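Local structure of uncharacterized protein DSY3957 (Desulfitobacterium hafniense, 3HXL) at residues 222-225 and 229-232; 272-277 and 346-351. The protein probably serves as a tail sheath subunit of a phage or prophage-derived contractile tail, building the tube of subunits around the tail core. All coordinates share one frame; numbering follows the deposited sequence.

Overall arrangement
The contact centres lie about 15 Å (contact 1) and 13 Å (contact 2) from the centre of the chain and about 13 Å from each other. Contact 1 is local: the end of helix 210-227 meets the chain that turns back from it into strand 232-236, inside the subtilisin-like domain. It is partly buried, with backbone carbonyls held by an amide, a lysine and an arginine. Contact 2 is long-range and fully buried, smaller in area, and joins that domain to the C-terminal region through one arginine of helix 344-364, two methyl groups and a water. The two share a boundary, because Asp351 OD2 of contact 2 forms a salt bridge with Arg224 NH1 of contact 1, and Gln232 packs against Thr274.

Contact 1 (222-225 and 229-232); sequences RLRD and KKIQ
Lys229 N meets Leu223 O at 2.8 Å where the chain leaves helix 210-227 for strand 232-236, the helix-to-strand return of a beta-alpha-beta crossover from parallel strand 202-204 in the subtilisin-like domain. The bond to Leu223 O is fairly straight at the hydrogen (158°), although the amide approaches from above the carbonyl plane. The long aliphatic chain of Lys229 lies alongside Leu223, CD 3.7 Å from Leu223 CD2, and carries its ammonium on to the carbonyls of Glu196 and Phe198; lysine thus supplies both an apolar flank and a charged end. Lys230 bends at its second torsion (chi2 -65°), which swings its chain across Arg224 at about a right angle. Its CD lies over one face of the guanidinium, while NZ reaches Arg224 O at 2.9 Å and forms a salt bridge with Asp225 OD1, its hydrogen bond weak at 3.2 Å. Asp225 OD2 bonds to Tyr243. Ile231 is buried between Leu223 and Phe200, its CG1 4.0 Å from Leu223 CD2, so a purely apolar side chain suits it. Its backbone O instead accepts from Arg224 NH1 at 2.9 Å, only 8° out of the guanidinium plane; that NH1 also forms a salt bridge with Asp351. Gln232 opens the strand, its NE2 bonded to Glu244 O and Asn344 OD1 and its CG 4.1 Å from Arg224 NH1.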
loop_
_atom_site.group_PDB
_atom_site.type_symbol
_atom_site.label_atom_id
_atom_site.label_comp_id
_atom_site.label_asym_id
_atom_site.label_seq_id
_atom_site.Cartn_x
_atom_site.Cartn_y
_atom_site.Cartn_z
ATOM N N ARG A 222 -0.893 14.228 10.596
ATOM C CA ARG A 222 0.410 14.878 10.579
ATOM C C ARG A 222 0.965 14.981 9.165
ATOM O O ARG A 222 1.376 16.059 8.723
ATOM C CB ARG A 222 1.402 14.126 11.476
ATOM C CG ARG A 222 2.769 14.798 11.552
ATOM C CD ARG A 222 3.601 14.246 12.702
ATOM N NE ARG A 222 3.813 12.800 12.598
ATOM C CZ ARG A 222 4.643 12.217 11.739
ATOM N NH1 ARG A 222 4.759 10.897 11.730
ATOM N NH2 ARG A 222 5.359 12.950 10.895
ATOM N N LEU A 223 0.991 13.868 8.442
ATOM C CA LEU A 223 1.502 13.934 7.080
ATOM C C LEU A 223 0.661 14.871 6.217
ATOM O O LEU A 223 1.196 15.772 5.572
ATOM C CB LEU A 223 1.557 12.541 6.440
ATOM C CG LEU A 223 2.887 11.782 6.563
ATOM C CD1 LEU A 223 3.179 11.441 8.024
ATOM C CD2 LEU A 223 2.809 10.503 5.735
ATOM N N ARG A 224 -0.655 14.678 6.228
ATOM C CA ARG A 224 -1.547 15.497 5.405
ATOM C C ARG A 224 -1.571 16.991 5.692
ATOM O O ARG A 224 -1.428 17.818 4.782
ATOM C CB ARG A 224 -2.992 14.991 5.497
ATOM C CG ARG A 224 -3.239 13.617 4.921
ATOM C CD ARG A 224 -4.707 13.244 5.062
ATOM N NE ARG A 224 -5.560 14.179 4.337
ATOM C CZ ARG A 224 -5.825 14.094 3.036
ATOM N NH1 ARG A 224 -5.312 13.105 2.317
ATOM N NH2 ARG A 224 -6.579 15.020 2.446
ATOM N N ASP A 225 -1.748 17.350 6.955
ATOM C CA ASP A 225 -1.864 18.757 7.276
ATOM C C ASP A 225 -0.672 19.469 7.887
ATOM O O ASP A 225 -0.672 20.693 7.990
ATOM C CB ASP A 225 -3.123 18.945 8.117
ATOM C CG ASP A 225 -4.359 18.386 7.412
ATOM O OD1 ASP A 225 -4.434 18.517 6.167
ATOM O OD2 ASP A 225 -5.242 17.828 8.085
ATOM N N LYS A 229 1.933 16.143 2.890
ATOM C CA LYS A 229 2.068 14.865 2.197
ATOM C C LYS A 229 0.694 14.208 2.257
ATOM O O LYS A 229 0.359 13.517 3.218
ATOM C CB LYS A 229 3.111 13.982 2.882
ATOM C CG LYS A 229 3.520 12.784 2.056
ATOM C CD LYS A 229 4.510 11.907 2.788
ATOM C CE LYS A 229 4.950 10.754 1.897
ATOM N NZ LYS A 229 5.632 9.695 2.683
ATOM N N LYS A 230 -0.100 14.436 1.216
ATOM C CA LYS A 230 -1.455 13.916 1.157
ATOM C C LYS A 230 -1.558 12.419 0.880
ATOM O O LYS A 230 -1.242 11.938 -0.214
ATOM C CB LYS A 230 -2.256 14.717 0.131
ATOM C CG LYS A 230 -2.210 16.231 0.352
ATOM C CD LYS A 230 -2.879 16.662 1.666
ATOM C CE LYS A 230 -2.775 18.179 1.872
ATOM N NZ LYS A 230 -3.553 18.664 3.053
ATOM N N ILE A 231 -2.007 11.692 1.900
ATOM C CA ILE A 231 -2.181 10.245 1.844
ATOM C C ILE A 231 -3.413 9.892 2.680
ATOM O O ILE A 231 -3.985 10.756 3.342
ATOM C CB ILE A 231 -0.949 9.510 2.444
ATOM C CG1 ILE A 231 -0.711 9.971 3.884
ATOM C CG2 ILE A 231 0.303 9.795 1.619
ATOM C CD1 ILE A 231 -1.389 9.107 4.924
ATOM N N GLN A 232 -3.828 8.630 2.638
ATOM C CA GLN A 232 -4.952 8.177 3.445
ATOM C C GLN A 232 -4.631 6.838 4.086
ATOM O O GLN A 232 -3.816 6.064 3.575
ATOM C CB GLN A 232 -6.237 8.027 2.615
ATOM C CG GLN A 232 -6.959 9.338 2.261
ATOM C CD GLN A 232 -8.278 9.085 1.526
ATOM O OE1 GLN A 232 -8.293 8.493 0.444
ATOM N NE2 GLN A 232 -9.387 9.533 2.113
#

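Contact 2 (272-277 and 346-351)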
loop_
_atom_site.group_PDB
_atom_site.type_symbol
_atom_site.label_atom_id
_atom_site.label_comp_id
_atom_site.label_asym_id
_atom_site.label_seq_id
_atom_site.Cartn_x
_atom_site.Cartn_y
_atom_site.Cartn_z
ATOM N N GLY A 272 -6.142 -0.680 -1.568
ATOM C CA GLY A 272 -5.630 -0.873 -2.920
ATOM C C GLY A 272 -6.516 -0.195 -3.941
ATOM O O GLY A 272 -6.032 0.431 -4.887
ATOM N N ALA A 273 -7.828 -0.318 -3.750
ATOM C CA ALA A 273 -8.804 0.288 -4.659
ATOM C C ALA A 273 -8.767 1.809 -4.613
ATOM O O ALA A 273 -8.929 2.485 -5.631
ATOM C CB ALA A 273 -10.213 -0.211 -4.315
ATOM N N THR A 274 -8.572 2.344 -3.414
ATOM C CA THR A 274 -8.501 3.783 -3.216
ATOM C C THR A 274 -7.238 4.319 -3.887
ATOM O O THR A 274 -7.270 5.332 -4.583
ATOM C CB THR A 274 -8.467 4.109 -1.700
ATOM O OG1 THR A 274 -9.710 3.714 -1.109
ATOM C CG2 THR A 274 -8.246 5.595 -1.462
ATOM N N ALA A 275 -6.128 3.627 -3.668
ATOM C CA ALA A 275 -4.854 4.022 -4.249
ATOM C C ALA A 275 -4.909 3.922 -5.779
ATOM O O ALA A 275 -4.400 4.795 -6.483
ATOM C CB ALA A 275 -3.745 3.130 -3.705
ATOM N N GLY A 276 -5.524 2.855 -6.278
ATOM C CA GLY A 276 -5.635 2.648 -7.715
ATOM C C GLY A 276 -6.655 3.524 -8.418
ATOM O O GLY A 276 -6.585 3.717 -9.636
ATOM N N ALA A 277 -7.610 4.054 -7.663
ATOM C CA ALA A 277 -8.644 4.914 -8.233
ATOM C C ALA A 277 -8.031 6.208 -8.770
ATOM O O ALA A 277 -7.149 6.795 -8.140
ATOM C CB ALA A 277 -9.703 5.232 -7.168
ATOM N N VAL A 346 -13.315 13.341 -4.114
ATOM C CA VAL A 346 -13.005 14.755 -3.906
ATOM C C VAL A 346 -11.604 14.832 -3.301
ATOM O O VAL A 346 -10.776 15.648 -3.713
ATOM C CB VAL A 346 -14.031 15.432 -2.965
ATOM C CG1 VAL A 346 -13.542 16.826 -2.544
ATOM C CG2 VAL A 346 -15.368 15.553 -3.684
ATOM N N ILE A 347 -11.336 13.967 -2.332
ATOM C CA ILE A 347 -10.021 13.941 -1.706
ATOM C C ILE A 347 -8.929 13.621 -2.737
ATOM O O ILE A 347 -7.843 14.202 -2.697
ATOM C CB ILE A 347 -9.972 12.908 -0.551
ATOM C CG1 ILE A 347 -10.940 13.329 0.558
ATOM C CG2 ILE A 347 -8.554 12.808 0.015
ATOM C CD1 ILE A 347 -10.732 14.751 1.067
ATOM N N ARG A 348 -9.207 12.701 -3.660
ATOM C CA ARG A 348 -8.217 12.369 -4.683
ATOM C C ARG A 348 -7.891 13.565 -5.569
ATOM O O ARG A 348 -6.725 13.804 -5.889
ATOM C CB ARG A 348 -8.686 11.202 -5.568
ATOM C CG ARG A 348 -8.576 9.818 -4.915
ATOM C CD ARG A 348 -8.884 8.680 -5.916
ATOM N NE ARG A 348 -10.308 8.374 -6.074
ATOM C CZ ARG A 348 -11.046 7.734 -5.167
ATOM N NH1 ARG A 348 -10.500 7.338 -4.021
ATOM N NH2 ARG A 348 -12.320 7.465 -5.413
ATOM N N VAL A 349 -8.902 14.322 -5.975
ATOM C CA VAL A 349 -8.617 15.467 -6.830
ATOM C C VAL A 349 -7.861 16.559 -6.072
ATOM O O VAL A 349 -6.920 17.156 -6.606
ATOM C CB VAL A 349 -9.896 16.046 -7.470
ATOM C CG1 VAL A 349 -10.918 16.381 -6.415
ATOM C CG2 VAL A 349 -9.538 17.282 -8.289
ATOM N N LEU A 350 -8.246 16.800 -4.823
ATOM C CA LEU A 350 -7.580 17.815 -4.019
ATOM C C LEU A 350 -6.167 17.384 -3.628
ATOM O O LEU A 350 -5.239 18.201 -3.646
ATOM C CB LEU A 350 -8.405 18.136 -2.772
ATOM C CG LEU A 350 -9.790 18.734 -3.035
ATOM C CD1 LEU A 350 -10.400 19.173 -1.713
ATOM C CD2 LEU A 350 -9.678 19.936 -3.979
ATOM N N ASP A 351 -5.990 16.112 -3.271
ATOM C CA ASP A 351 -4.654 15.627 -2.924
ATOM C C ASP A 351 -3.790 15.695 -4.183
ATOM O O ASP A 351 -2.583 15.948 -4.117
ATOM C CB ASP A 351 -4.702 14.184 -2.395
ATOM C CG ASP A 351 -5.317 14.084 -1.006
ATOM O OD1 ASP A 351 -5.671 15.133 -0.423
ATOM O OD2 ASP A 351 -5.448 12.948 -0.493
HETATM O O HOH W 1 -11.714 5.558 -2.334
#
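The side chain of Arg348 leaves helix 344-364 with CG anti to its carbonyl carbon and bends at chi3 (-84°), bringing the guanidinium flat against Ala277 and its NH1 toward Thr274. Ala277 is the first residue to leave helical geometry after helix 263-276, and its CB sits over the centre of one guanidinium face, 3.4 Å from Arg348 NE and 3.5 Å from Arg348 CZ. A methyl suits this place: it is small enough to let the flat group come close. Thr274 meets the edge instead, its CG2 3.8 Å from Arg348 NH1. With CG2 anti to its backbone N, the hydroxyl lies beside that N, where it also bonds to Val270 O of its own helix. No direct hydrogen bond joins the segments; one water does the work, donating to Thr274 OG1 at 3.0 Å and accepting from Arg348 NH1 at 2.7 Å, in the guanidinium plane. Threonine fits because its methyl touches the arginine directly and its hydroxyl reaches it through the water. Arg348 NH2 makes a salt bridge to Asp326 and a hydrogen bond to Glu281 O, and NE a weak one to Arg278 O; together they probably fix the group's rotation. Arg348 thus bridges helices 263-276 and 344-364, with Thr274 resting on strands 202-204 and 232-236, Ile347 on Gln232, and Val346 and Leu350 on strand 431-438.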